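Local coordinates for protein archaeal actin homolog (Thermoplasma acidophilum, PDB 2FSJ) that polymerizes into bundles of helical filaments in a reaction that requires a nucleoside triphosphate, with ATP the optimal one, at residues L26-G31 against F101-A106; I63-T68 against K74-K79; T128-F133 against P214-S219; L149-P154 against R159-T164; I167-G172 against R339-R344. All coordinates share one frame; numbering follows the deposited sequence.

Contact 1 (L26-G31 against F101-A106); sequences LDVGYG and FPLIAA
Leu26 and Val28, two residues apart on strand 22-28, present their side chains to Leu103 and Ile104 of helix 101-111. Every contact between the pairs is apolar. Ile104 meets both strand residues through a single atom: its CG1 lies 4.1 Å from Leu26 CD2 and 4.2 Å from Val28 CG2, and in each case the side chains cross at about a right angle. Val28 divides its branches between the two helix residues. With CG1 opposite the backbone N (chi1 -176°), that methyl is sent to Leu103, where it stands 4.0 Å from Leu103 CD1, while CG2 is left for Ile104. The strand and helix segments run in roughly opposite directions, 147° apart, with axes 9.7 Å from each other, so the space between them is bridged by branched side chains and the backbones stay well separated.

No hydrogen bond crosses the contact. Backbone polar groups find partners to the side of it: Ala105 N, for example, bonds to Phe101 O at 3.0 Å within the helix, and Leu26 O is taken by Ser126 OG. Thr33 of the adjacent strand 32-36 touches Leu26, Val28 and Leu103, closing the apolar cluster on one flank. Asp27, between the two apolar strand residues, instead touches helix 333-343.

Past Val28 the chain turns into Tyr30 and Gly31, which belong to the ATP-binding site. Helix 101-111 thus backs the first strand, and the turn between strands 22-28 and 32-36, which carries ATP-binding residues, is consistent with the phosphate-1 loop of the actin-like ATPase fold.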
# COMPACT_ATOMS: atom_id res chain seq x y z
N LEU A 26 -4.50 -6.83 7.01
CA LEU A 26 -3.29 -6.99 6.22
C LEU A 26 -3.46 -6.21 4.92
O LEU A 26 -4.53 -6.26 4.31
CB LEU A 26 -3.05 -8.45 5.94
CG LEU A 26 -1.95 -8.87 4.94
CD1 LEU A 26 -0.55 -8.50 5.41
CD2 LEU A 26 -2.07 -10.36 4.62
N ASP A 27 -2.44 -5.46 4.54
CA ASP A 27 -2.46 -4.72 3.27
C ASP A 27 -1.11 -4.87 2.62
O ASP A 27 -0.14 -4.30 3.08
CB ASP A 27 -2.86 -3.26 3.54
CG ASP A 27 -2.91 -2.39 2.30
OD1 ASP A 27 -2.71 -2.89 1.19
OD2 ASP A 27 -3.15 -1.16 2.36
N VAL A 28 -1.02 -5.69 1.59
CA VAL A 28 0.27 -5.93 0.91
C VAL A 28 0.32 -4.97 -0.30
O VAL A 28 -0.13 -5.30 -1.43
CB VAL A 28 0.47 -7.39 0.47
CG1 VAL A 28 1.86 -7.60 -0.16
CG2 VAL A 28 0.28 -8.31 1.63
N GLY A 29 0.91 -3.81 -0.04
CA GLY A 29 1.08 -2.81 -1.06
C GLY A 29 2.27 -3.12 -1.96
O GLY A 29 3.20 -3.86 -1.58
N TYR A 30 2.26 -2.51 -3.14
CA TYR A 30 3.44 -2.54 -4.05
C TYR A 30 4.67 -2.03 -3.28
O TYR A 30 5.78 -2.60 -3.37
CB TYR A 30 3.21 -1.66 -5.33
CG TYR A 30 4.51 -1.49 -6.07
CD1 TYR A 30 5.02 -2.52 -6.86
CD2 TYR A 30 5.32 -0.38 -5.84
CE1 TYR A 30 6.28 -2.43 -7.47
CE2 TYR A 30 6.61 -0.27 -6.45
CZ TYR A 30 7.07 -1.30 -7.27
OH TYR A 30 8.33 -1.22 -7.87
N GLY A 31 4.46 -0.97 -2.49
CA GLY A 31 5.54 -0.32 -1.78
C GLY A 31 5.85 -0.88 -0.40
O GLY A 31 7.02 -1.16 -0.08
N PHE A 101 3.63 -14.01 -1.26
CA PHE A 101 3.61 -15.02 -0.22
C PHE A 101 4.66 -14.83 0.88
O PHE A 101 4.31 -14.86 2.05
CB PHE A 101 3.60 -16.48 -0.77
CG PHE A 101 3.28 -17.48 0.29
CD1 PHE A 101 2.19 -17.32 1.10
CD2 PHE A 101 4.15 -18.55 0.56
CE1 PHE A 101 1.93 -18.19 2.13
CE2 PHE A 101 3.88 -19.46 1.60
CZ PHE A 101 2.79 -19.27 2.37
N PRO A 102 5.94 -14.63 0.55
CA PRO A 102 6.92 -14.39 1.64
C PRO A 102 6.57 -13.17 2.50
O PRO A 102 6.89 -13.13 3.68
CB PRO A 102 8.24 -14.24 0.90
CG PRO A 102 8.05 -15.04 -0.34
CD PRO A 102 6.59 -14.70 -0.79
N LEU A 103 5.93 -12.15 1.90
CA LEU A 103 5.56 -10.94 2.63
C LEU A 103 4.41 -11.19 3.60
O LEU A 103 4.36 -10.62 4.70
CB LEU A 103 5.19 -9.80 1.65
CG LEU A 103 6.33 -9.39 0.69
CD1 LEU A 103 5.81 -8.37 -0.31
CD2 LEU A 103 7.56 -8.86 1.43
N ILE A 104 3.47 -12.05 3.18
CA ILE A 104 2.39 -12.50 4.06
C ILE A 104 2.96 -13.29 5.23
O ILE A 104 2.62 -13.04 6.42
CB ILE A 104 1.36 -13.32 3.25
CG1 ILE A 104 0.61 -12.42 2.27
CG2 ILE A 104 0.36 -13.94 4.20
CD1 ILE A 104 0.02 -13.12 1.05
N ALA A 105 3.90 -14.18 4.93
CA ALA A 105 4.55 -14.95 6.01
C ALA A 105 5.28 -14.01 6.96
O ALA A 105 5.21 -14.19 8.15
CB ALA A 105 5.50 -15.92 5.42
N ALA A 106 6.00 -13.05 6.42
CA ALA A 106 6.74 -12.09 7.22
C ALA A 106 5.81 -11.24 8.07
O ALA A 106 6.09 -10.98 9.24
CB ALA A 106 7.61 -11.25 6.35

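Contact 2 (I63-T68 against K74-K79)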
# COMPACT_ATOMS: atom_id res chain seq x y z
N ILE A 63 18.58 -9.22 12.05
CA ILE A 63 18.07 -9.52 10.70
C ILE A 63 17.49 -10.93 10.74
O ILE A 63 18.25 -11.90 10.78
CB ILE A 63 19.18 -9.44 9.66
CG1 ILE A 63 19.76 -8.01 9.64
CG2 ILE A 63 18.64 -9.85 8.28
CD1 ILE A 63 20.83 -7.78 8.56
N PRO A 64 16.18 -11.05 10.78
CA PRO A 64 15.56 -12.38 10.80
C PRO A 64 15.66 -13.04 9.43
O PRO A 64 15.58 -12.37 8.40
CB PRO A 64 14.11 -12.10 11.13
CG PRO A 64 13.87 -10.72 10.72
CD PRO A 64 15.17 -9.98 10.79
N VAL A 65 15.85 -14.34 9.44
CA VAL A 65 15.78 -15.15 8.24
C VAL A 65 14.58 -16.08 8.40
O VAL A 65 14.47 -16.73 9.43
CB VAL A 65 17.06 -15.98 8.03
CG1 VAL A 65 16.94 -16.82 6.77
CG2 VAL A 65 18.31 -15.05 7.94
N LEU A 66 13.69 -16.11 7.42
CA LEU A 66 12.50 -16.93 7.48
C LEU A 66 12.44 -17.95 6.35
O LEU A 66 13.11 -17.82 5.34
CB LEU A 66 11.20 -16.08 7.44
CG LEU A 66 10.99 -15.00 8.50
CD1 LEU A 66 9.60 -14.33 8.31
CD2 LEU A 66 11.18 -15.47 9.96
N SER A 67 11.59 -18.98 6.57
CA SER A 67 11.24 -19.99 5.57
C SER A 67 9.81 -20.42 5.76
O SER A 67 9.30 -20.43 6.90
CB SER A 67 12.13 -21.23 5.74
OG SER A 67 11.84 -22.19 4.75
N THR A 68 9.12 -20.72 4.66
CA THR A 68 7.80 -21.33 4.77
C THR A 68 7.83 -22.81 4.42
O THR A 68 6.81 -23.43 4.44
CB THR A 68 6.78 -20.65 3.83
OG1 THR A 68 7.19 -20.78 2.44
CG2 THR A 68 6.72 -19.16 4.11
N LYS A 74 14.99 -20.04 1.96
CA LYS A 74 14.98 -19.04 3.03
C LYS A 74 15.05 -17.65 2.43
O LYS A 74 15.55 -17.47 1.33
CB LYS A 74 16.13 -19.23 4.01
CG LYS A 74 16.30 -20.64 4.63
CD LYS A 74 17.46 -20.59 5.64
CE LYS A 74 18.09 -21.93 5.94
NZ LYS A 74 19.24 -21.71 6.91
N PHE A 75 14.51 -16.66 3.15
CA PHE A 75 14.51 -15.31 2.68
C PHE A 75 14.67 -14.27 3.80
O PHE A 75 14.33 -14.49 4.97
CB PHE A 75 13.23 -15.04 1.87
CG PHE A 75 11.96 -15.12 2.69
CD1 PHE A 75 11.41 -13.98 3.27
CD2 PHE A 75 11.30 -16.33 2.85
CE1 PHE A 75 10.22 -14.07 4.00
CE2 PHE A 75 10.11 -16.42 3.59
CZ PHE A 75 9.57 -15.27 4.15
N ILE A 76 15.14 -13.10 3.38
CA ILE A 76 15.20 -11.91 4.20
C ILE A 76 14.23 -10.87 3.57
O ILE A 76 14.07 -10.82 2.37
CB ILE A 76 16.67 -11.46 4.29
CG1 ILE A 76 17.47 -12.51 5.10
CG2 ILE A 76 16.86 -10.09 4.94
CD1 ILE A 76 18.99 -12.35 4.92
N TYR A 77 13.63 -10.03 4.39
CA TYR A 77 12.57 -9.16 3.92
C TYR A 77 12.68 -7.74 4.50
O TYR A 77 13.46 -7.49 5.42
CB TYR A 77 11.21 -9.78 4.25
CG TYR A 77 11.00 -9.91 5.74
CD1 TYR A 77 10.36 -8.90 6.48
CD2 TYR A 77 11.41 -11.06 6.40
CE1 TYR A 77 10.23 -9.02 7.88
CE2 TYR A 77 11.27 -11.21 7.76
CZ TYR A 77 10.69 -10.18 8.50
OH TYR A 77 10.55 -10.38 9.84
N GLY A 78 11.89 -6.83 3.95
CA GLY A 78 11.79 -5.50 4.50
C GLY A 78 13.00 -4.68 4.15
O GLY A 78 13.61 -4.85 3.09
N LYS A 79 13.39 -3.83 5.09
CA LYS A 79 14.51 -2.89 4.88
C LYS A 79 15.88 -3.62 4.70
O LYS A 79 16.78 -3.11 4.05
CB LYS A 79 14.56 -1.85 6.00
CG LYS A 79 14.81 -2.38 7.41
CD LYS A 79 14.76 -1.27 8.46
CE LYS A 79 15.12 -1.79 9.85
NZ LYS A 79 15.12 -0.65 10.87
O HOH W 1 14.56 -10.11 7.21
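Leu66 lies against two aromatic rings of strand 74-77, those of Phe75 and Tyr77, and meets each differently. Over the Phe75 ring it places its CB, 4.1 Å from the centroid and 26° off the normal, a CH-pi contact displaced toward the rim. The ring gets there because Phe75 CG sits between its own backbone N and carbonyl carbon (chi1 65°), which folds it back across the neighbouring chain although its CB starts away from it. At the Tyr77 ring, Leu66 uses a branch tip, CD1, 3.6 Å from Tyr77 CE2. Pro64 joins through CG, 3.5 Å from Tyr77 OH, whose polar partner is Glu110. On the reverse side of the paired chains, Val65 CG2 packs on Ile76 CG1 at 3.9 Å and Ile63 CG2 meets Ile76 CG2.

Between these two layers, Leu66 and Phe75 form an antiparallel hydrogen-bonded pair: Leu66 N to Phe75 O is nearly straight at 3.0 Å, and Phe75 N reaches Leu66 O at 2.8 Å. With an alanine at Phe75 the ring is gone, which would probably open a gap over Leu66 CB and leave Thr68 CG2 without the edge it approaches.

Farther along, a water takes over from direct pairing, donating to Pro64 O and accepting from Tyr77 N. The single bridge, extended by water and clasped by aromatic packing, implies a loop held to its strand as much by side chains as by backbone bonds.

Contact 3 (T128-F133 against P214-S219)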
# COMPACT_ATOMS: atom_id res chain seq x y z
N THR A 128 -8.01 -5.34 -2.19
CA THR A 128 -7.36 -5.35 -3.49
C THR A 128 -8.10 -4.31 -4.39
O THR A 128 -9.30 -4.01 -4.15
CB THR A 128 -7.30 -6.80 -4.08
OG1 THR A 128 -6.54 -6.85 -5.31
CG2 THR A 128 -8.69 -7.32 -4.46
N PRO A 129 -7.42 -3.75 -5.38
CA PRO A 129 -8.07 -2.76 -6.28
C PRO A 129 -9.38 -3.22 -6.86
O PRO A 129 -9.55 -4.37 -7.28
CB PRO A 129 -7.00 -2.54 -7.36
CG PRO A 129 -5.70 -2.77 -6.58
CD PRO A 129 -5.98 -3.89 -5.69
N LEU A 130 -10.32 -2.29 -7.00
CA LEU A 130 -11.65 -2.63 -7.45
C LEU A 130 -11.72 -3.25 -8.86
O LEU A 130 -12.52 -4.14 -9.08
CB LEU A 130 -12.53 -1.37 -7.43
CG LEU A 130 -13.99 -1.57 -7.86
CD1 LEU A 130 -14.72 -2.52 -6.93
CD2 LEU A 130 -14.65 -0.20 -7.98
N GLY A 131 -10.91 -2.74 -9.80
CA GLY A 131 -10.97 -3.12 -11.21
C GLY A 131 -10.89 -4.62 -11.50
O GLY A 131 -11.56 -5.13 -12.42
N THR A 132 -10.10 -5.33 -10.68
CA THR A 132 -10.00 -6.79 -10.78
C THR A 132 -10.34 -7.46 -9.47
O THR A 132 -9.82 -8.55 -9.18
CB THR A 132 -8.60 -7.22 -11.20
OG1 THR A 132 -7.60 -6.64 -10.32
CG2 THR A 132 -8.27 -6.70 -12.58
N PHE A 133 -11.23 -6.84 -8.71
CA PHE A 133 -11.61 -7.29 -7.38
C PHE A 133 -12.09 -8.73 -7.32
O PHE A 133 -11.56 -9.55 -6.57
CB PHE A 133 -12.69 -6.40 -6.79
CG PHE A 133 -13.05 -6.72 -5.36
CD1 PHE A 133 -12.21 -6.33 -4.32
CD2 PHE A 133 -14.23 -7.39 -5.05
CE1 PHE A 133 -12.52 -6.65 -3.02
CE2 PHE A 133 -14.56 -7.66 -3.77
CZ PHE A 133 -13.69 -7.28 -2.73
N PRO A 214 -19.13 1.29 -3.72
CA PRO A 214 -18.42 1.88 -4.85
C PRO A 214 -19.31 2.17 -6.04
O PRO A 214 -20.30 1.47 -6.28
CB PRO A 214 -17.41 0.78 -5.25
CG PRO A 214 -17.35 -0.10 -4.15
CD PRO A 214 -18.66 -0.08 -3.45
N VAL A 215 -18.95 3.23 -6.76
CA VAL A 215 -19.55 3.57 -8.00
C VAL A 215 -18.55 3.10 -9.08
O VAL A 215 -17.53 3.77 -9.35
CB VAL A 215 -19.85 5.08 -8.11
CG1 VAL A 215 -20.58 5.34 -9.40
CG2 VAL A 215 -20.65 5.60 -6.88
N VAL A 216 -18.82 1.95 -9.67
CA VAL A 216 -17.87 1.35 -10.60
C VAL A 216 -17.58 2.23 -11.79
O VAL A 216 -16.44 2.27 -12.27
CB VAL A 216 -18.25 -0.10 -11.03
CG1 VAL A 216 -18.34 -0.99 -9.82
CG2 VAL A 216 -19.57 -0.14 -11.80
N GLU A 217 -18.57 3.02 -12.21
CA GLU A 217 -18.43 3.81 -13.41
C GLU A 217 -17.44 4.96 -13.21
O GLU A 217 -16.98 5.56 -14.18
CB GLU A 217 -19.81 4.38 -13.82
CG GLU A 217 -20.79 3.31 -14.21
CD GLU A 217 -21.55 2.71 -13.03
OE1 GLU A 217 -21.28 3.11 -11.89
OE2 GLU A 217 -22.41 1.81 -13.25
N LEU A 218 -17.19 5.30 -11.94
CA LEU A 218 -16.43 6.49 -11.56
C LEU A 218 -15.16 6.09 -10.80
O LEU A 218 -14.57 6.92 -10.14
CB LEU A 218 -17.28 7.43 -10.69
CG LEU A 218 -18.53 8.04 -11.37
CD1 LEU A 218 -19.22 9.00 -10.44
CD2 LEU A 218 -18.20 8.69 -12.69
N SER A 219 -14.77 4.82 -10.91
CA SER A 219 -13.63 4.29 -10.18
C SER A 219 -12.69 3.69 -11.21
O SER A 219 -13.12 3.09 -12.17
CB SER A 219 -14.09 3.23 -9.15
OG SER A 219 -14.99 3.81 -8.20
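A small surface contact, made by Leu130 against Pro214, Val216 and Ser219, links the two lobes of the actin-like fold. Leu130 belongs to the loop that leads from strand 120-128 of the large mixed sheet to helix 133-144. Its partners lie on strand 213-222, where this outer strand of the four-stranded sheet is locally irregular.

One methyl does all the touching. Leu130 CG is trans to the backbone N (chi1 -179°), extending the side chain so that CD2 enters among the three partners. Leu130 CD2 comes 3.7 Å from Ser219 CB, 4.0 Å from Pro214 CB and 4.2 Å from Val216 CG1. No hydrogen bond joins the segments, so they meet here by van der Waals packing alone. Leu205 of strand 202-208 touches Leu130, Pro214 and Ser219 and widens the apolar patch, while Pro170 of strand 158-170, in Leu130's own lobe, touches it too.

The receiving side is kept in shape by its own polar bonds. Leu218 N closes a turn onto Val215 O, and Ser219 OG, also bonded to Thr206 N, donates to the same carbonyl. These two donors approach Val215 O from opposite faces of its plane, with Ser219 OG 2.8 Å from the oxygen.

Contact 4 (L149-P154 against R159-T164)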
# COMPACT_ATOMS: atom_id res chain seq x y z
N LEU A 149 -0.17 -22.38 7.30
CA LEU A 149 1.12 -21.78 7.00
C LEU A 149 2.07 -21.99 8.14
O LEU A 149 1.77 -21.67 9.28
CB LEU A 149 0.95 -20.28 6.83
CG LEU A 149 -0.14 -19.76 5.87
CD1 LEU A 149 0.18 -18.23 5.69
CD2 LEU A 149 -0.19 -20.49 4.55
N THR A 150 3.22 -22.55 7.84
CA THR A 150 4.22 -22.87 8.84
C THR A 150 5.45 -22.05 8.52
O THR A 150 6.07 -22.28 7.47
CB THR A 150 4.58 -24.33 8.73
OG1 THR A 150 3.36 -25.10 8.88
CG2 THR A 150 5.46 -24.74 9.86
N VAL A 151 5.81 -21.14 9.41
CA VAL A 151 6.95 -20.25 9.20
C VAL A 151 8.07 -20.62 10.19
O VAL A 151 7.83 -20.69 11.40
CB VAL A 151 6.55 -18.79 9.43
CG1 VAL A 151 7.68 -17.83 9.07
CG2 VAL A 151 5.26 -18.46 8.71
N THR A 152 9.27 -20.85 9.66
CA THR A 152 10.48 -21.05 10.46
C THR A 152 11.35 -19.81 10.49
O THR A 152 11.55 -19.14 9.46
CB THR A 152 11.29 -22.24 9.92
OG1 THR A 152 10.43 -23.39 9.85
CG2 THR A 152 12.43 -22.63 10.89
N GLY A 153 11.90 -19.49 11.66
CA GLY A 153 12.64 -18.27 11.86
C GLY A 153 13.90 -18.44 12.71
O GLY A 153 14.42 -19.55 12.83
N PRO A 154 14.37 -17.33 13.28
CA PRO A 154 15.59 -17.34 14.11
C PRO A 154 15.58 -18.46 15.15
O PRO A 154 14.56 -18.73 15.78
CB PRO A 154 15.57 -15.95 14.75
CG PRO A 154 14.91 -15.07 13.67
CD PRO A 154 13.82 -15.98 13.13
N ARG A 159 6.40 -21.04 13.89
CA ARG A 159 5.10 -20.52 14.20
C ARG A 159 4.13 -20.97 13.09
O ARG A 159 4.41 -20.82 11.90
CB ARG A 159 5.16 -19.01 14.28
CG ARG A 159 5.99 -18.48 15.43
CD ARG A 159 5.98 -16.96 15.57
NE ARG A 159 7.11 -16.54 16.35
CZ ARG A 159 7.63 -15.32 16.37
NH1 ARG A 159 7.06 -14.30 15.74
NH2 ARG A 159 8.70 -15.11 17.07
N GLN A 160 2.98 -21.43 13.50
CA GLN A 160 1.99 -21.96 12.58
C GLN A 160 0.65 -21.20 12.62
O GLN A 160 0.14 -20.86 13.71
CB GLN A 160 1.79 -23.46 12.89
CG GLN A 160 1.40 -24.24 11.71
CD GLN A 160 1.54 -25.76 11.88
OE1 GLN A 160 2.10 -26.46 11.04
NE2 GLN A 160 1.00 -26.24 12.93
N PHE A 161 0.09 -20.94 11.45
CA PHE A 161 -1.12 -20.11 11.28
C PHE A 161 -2.11 -20.85 10.37
O PHE A 161 -1.75 -21.29 9.25
CB PHE A 161 -0.75 -18.73 10.67
CG PHE A 161 0.38 -18.02 11.38
CD1 PHE A 161 0.12 -17.19 12.50
CD2 PHE A 161 1.69 -18.20 10.98
CE1 PHE A 161 1.15 -16.52 13.14
CE2 PHE A 161 2.75 -17.52 11.64
CZ PHE A 161 2.46 -16.71 12.75
N ASN A 162 -3.33 -21.02 10.86
CA ASN A 162 -4.42 -21.64 10.13
C ASN A 162 -5.31 -20.56 9.65
O ASN A 162 -5.98 -19.85 10.45
CB ASN A 162 -5.23 -22.59 10.99
CG ASN A 162 -6.38 -23.29 10.20
OD1 ASN A 162 -6.34 -23.46 8.96
ND2 ASN A 162 -7.41 -23.69 10.93
N ILE A 163 -5.29 -20.34 8.35
CA ILE A 163 -6.07 -19.25 7.82
C ILE A 163 -7.46 -19.82 7.60
O ILE A 163 -7.63 -20.63 6.68
CB ILE A 163 -5.47 -18.74 6.46
CG1 ILE A 163 -3.97 -18.40 6.63
CG2 ILE A 163 -6.34 -17.62 5.98
CD1 ILE A 163 -3.30 -17.53 5.50
N THR A 164 -8.41 -19.43 8.44
CA THR A 164 -9.79 -19.97 8.40
C THR A 164 -10.70 -19.18 7.49
O THR A 164 -11.68 -19.71 6.94
CB THR A 164 -10.47 -20.04 9.80
OG1 THR A 164 -10.64 -18.72 10.33
CG2 THR A 164 -9.62 -20.75 10.80
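Thr150 and Gln160 face each other as a non-hydrogen-bonded pair, and their side chains supply the polar link that the backbone lacks at this position. Lying side by side and pointing the same way, they join through Thr150 OG1, which donates to Gln160 OE1 at 2.8 Å. The hydroxyl lies in the carbonyl plane, on a lone pair of the amide oxygen (C=O...donor angle 117°). On the other face, which Arg159 shares, the contacts between side chains are apolar: Leu149 CD1 meets Ile163 CD1 at 3.6 Å, and Val151 CG2 stands 4.0 Å from Phe161 CE2, at the ring edge.

Two hydrogen-bonded pairs set this register. Leu149 N to Phe161 O (2.7 Å) is answered by Phe161 N to Leu149 O, and Val151 N to Arg159 O (2.9 Å) by Arg159 N to Val151 O, the regular ladder of a beta hairpin. Arg159 leads its guanidinium away from the pair, to a salt bridge with Glu157 and a cation-pi contact with Trp109.

Helix 101-111 packs on the face of Leu149, Val151 and Phe161, its Leu108 touching Leu149 and Phe161 and its Trp109 touching Val151. Strand 147-152 is the outermost of the large sheet at this end, and strand 158-170 connects it to strand 120-128.

Contact 5 (I167-G172 against R339-R344)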
# COMPACT_ATOMS: atom_id res chain seq x y z
N ILE A 167 -11.52 -12.12 4.56
CA ILE A 167 -12.54 -11.14 4.27
C ILE A 167 -11.84 -10.02 3.46
O ILE A 167 -10.77 -9.57 3.82
CB ILE A 167 -13.15 -10.59 5.56
CG1 ILE A 167 -13.87 -11.73 6.35
CG2 ILE A 167 -14.10 -9.39 5.29
CD1 ILE A 167 -14.98 -12.40 5.58
N MET A 168 -12.49 -9.59 2.39
CA MET A 168 -11.89 -8.67 1.42
C MET A 168 -12.80 -7.49 1.15
O MET A 168 -14.00 -7.67 0.97
CB MET A 168 -11.63 -9.40 0.11
CG MET A 168 -10.63 -10.53 0.24
SD MET A 168 -8.96 -9.96 0.51
CE MET A 168 -8.44 -9.32 -1.17
N ARG A 169 -12.21 -6.30 1.02
CA ARG A 169 -12.95 -5.12 0.57
C ARG A 169 -12.14 -4.44 -0.51
O ARG A 169 -10.93 -4.58 -0.47
CB ARG A 169 -13.12 -4.14 1.71
CG ARG A 169 -14.15 -4.55 2.73
CD ARG A 169 -15.58 -4.63 2.20
NE ARG A 169 -16.47 -5.04 3.27
CZ ARG A 169 -16.75 -6.31 3.59
NH1 ARG A 169 -16.25 -7.34 2.91
NH2 ARG A 169 -17.59 -6.53 4.60
N PRO A 170 -12.77 -3.70 -1.44
CA PRO A 170 -12.03 -2.95 -2.47
C PRO A 170 -11.09 -1.94 -1.85
O PRO A 170 -11.45 -1.29 -0.87
CB PRO A 170 -13.14 -2.27 -3.28
CG PRO A 170 -14.28 -3.19 -3.15
CD PRO A 170 -14.21 -3.56 -1.68
N GLN A 171 -9.88 -1.81 -2.41
CA GLN A 171 -8.97 -0.79 -1.99
C GLN A 171 -9.68 0.60 -2.14
O GLN A 171 -10.41 0.84 -3.12
CB GLN A 171 -7.71 -0.83 -2.86
CG GLN A 171 -6.63 0.13 -2.45
CD GLN A 171 -5.28 -0.21 -3.11
OE1 GLN A 171 -4.88 -1.39 -3.14
NE2 GLN A 171 -4.62 0.79 -3.68
N GLY A 172 -9.52 1.44 -1.14
CA GLY A 172 -10.28 2.67 -1.04
C GLY A 172 -11.54 2.57 -0.18
O GLY A 172 -11.86 3.50 0.54
N ARG A 339 -9.52 -4.46 8.54
CA ARG A 339 -9.54 -5.18 9.79
C ARG A 339 -10.93 -5.01 10.38
O ARG A 339 -11.52 -5.99 10.80
CB ARG A 339 -8.48 -4.67 10.77
CG ARG A 339 -8.33 -5.64 11.94
CD ARG A 339 -7.90 -5.03 13.26
NE ARG A 339 -7.93 -6.02 14.35
CZ ARG A 339 -8.95 -6.23 15.20
NH1 ARG A 339 -10.07 -5.52 15.16
NH2 ARG A 339 -8.82 -7.17 16.12
N ASP A 340 -11.43 -3.77 10.38
CA ASP A 340 -12.80 -3.46 10.84
C ASP A 340 -13.84 -4.35 10.15
O ASP A 340 -14.73 -4.94 10.82
CB ASP A 340 -13.16 -1.97 10.60
CG ASP A 340 -12.47 -0.99 11.58
OD1 ASP A 340 -11.75 -1.42 12.52
OD2 ASP A 340 -12.58 0.27 11.45
N ALA A 341 -13.75 -4.46 8.83
CA ALA A 341 -14.66 -5.32 8.09
C ALA A 341 -14.56 -6.79 8.49
O ALA A 341 -15.60 -7.47 8.59
CB ALA A 341 -14.49 -5.17 6.56
N ALA A 342 -13.37 -7.33 8.72
CA ALA A 342 -13.27 -8.72 9.15
C ALA A 342 -13.89 -8.91 10.56
O ALA A 342 -14.64 -9.85 10.78
CB ALA A 342 -11.85 -9.21 9.12
N GLU A 343 -13.56 -8.00 11.48
CA GLU A 343 -14.11 -8.03 12.83
C GLU A 343 -15.66 -8.10 12.81
O GLU A 343 -16.28 -8.96 13.48
CB GLU A 343 -13.64 -6.81 13.61
N ARG A 344 -16.26 -7.22 12.02
CA ARG A 344 -17.70 -7.17 11.86
C ARG A 344 -18.26 -8.36 11.07
O ARG A 344 -19.44 -8.35 10.72
CB ARG A 344 -18.12 -5.84 11.21
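A bend at chi2 (-64°) turns the Arg169 side chain back along its own strand, bringing the guanidinium over Ala341 of helix 333-343. Ile167, two residues earlier, holds CG2 anti to its backbone N, and its CB, CG2 and more distantly CG1 all lie on Ala342.

The methyl of Ala341 lies beneath one face of the Arg169 guanidinium, 3.6 Å from its plane and displaced toward the rim; the closest approach is Ala341 CB to Arg169 NE at 3.8 Å. At Ile167, CB stands 4.0 Å from Ala342 CB and CG2 is equally near Ala342 CA. Such small residues on the helix let it come close, with axes 8.0 Å apart and crossing at 136°.

The flat group is held by its own strand. Arg169 NH1 donates to Met168 O at 3.0 Å (152° at the hydrogen), with the oxygen close to the guanidinium plane but the nitrogen well above the plane of the carbonyl. This bond helps set the face offered to Ala341, and the Ala341 contact itself is van der Waals. A leucine in place of Arg169 would probably leave Met168 O without this donor and Ala341 CB without the flat surface on which it rests. Tyr338, one turn back on the helix, also touches Arg169.

Ala342 reaches further, to Val123 of strand 120-128, with which strand 158-170 pairs through Ile167 and Arg169. Met168 points to the other side of the sheet, against Phe133 and Val137 of helix 133-144, so strand 158-170 is sandwiched between helices 133-144 and 333-343.

Contact 1 is the fully buried one, contacts 2, 4 and 5 are partly buried, and contact 3 lies at the surface. Contacts 1, 2, 4 and 5 reach the same large sheet, while contact 3 joins it to the other lobe. Contact 4 is a ladder of four backbone bonds, contact 2 a single bridge of two, and they are probably joined by a hydrogen bond from Thr152 N to Ser67 O. Both also pack on the helix of contact 1, through Tyr77 on Ala106 and Leu149 on Phe101. Contacts 1, 3 and 5 have no hydrogen bonds between their segments. Contacts 4 and 5 share strand 158-170, and contact 5 meets contact 3 through Gln171 and Thr128.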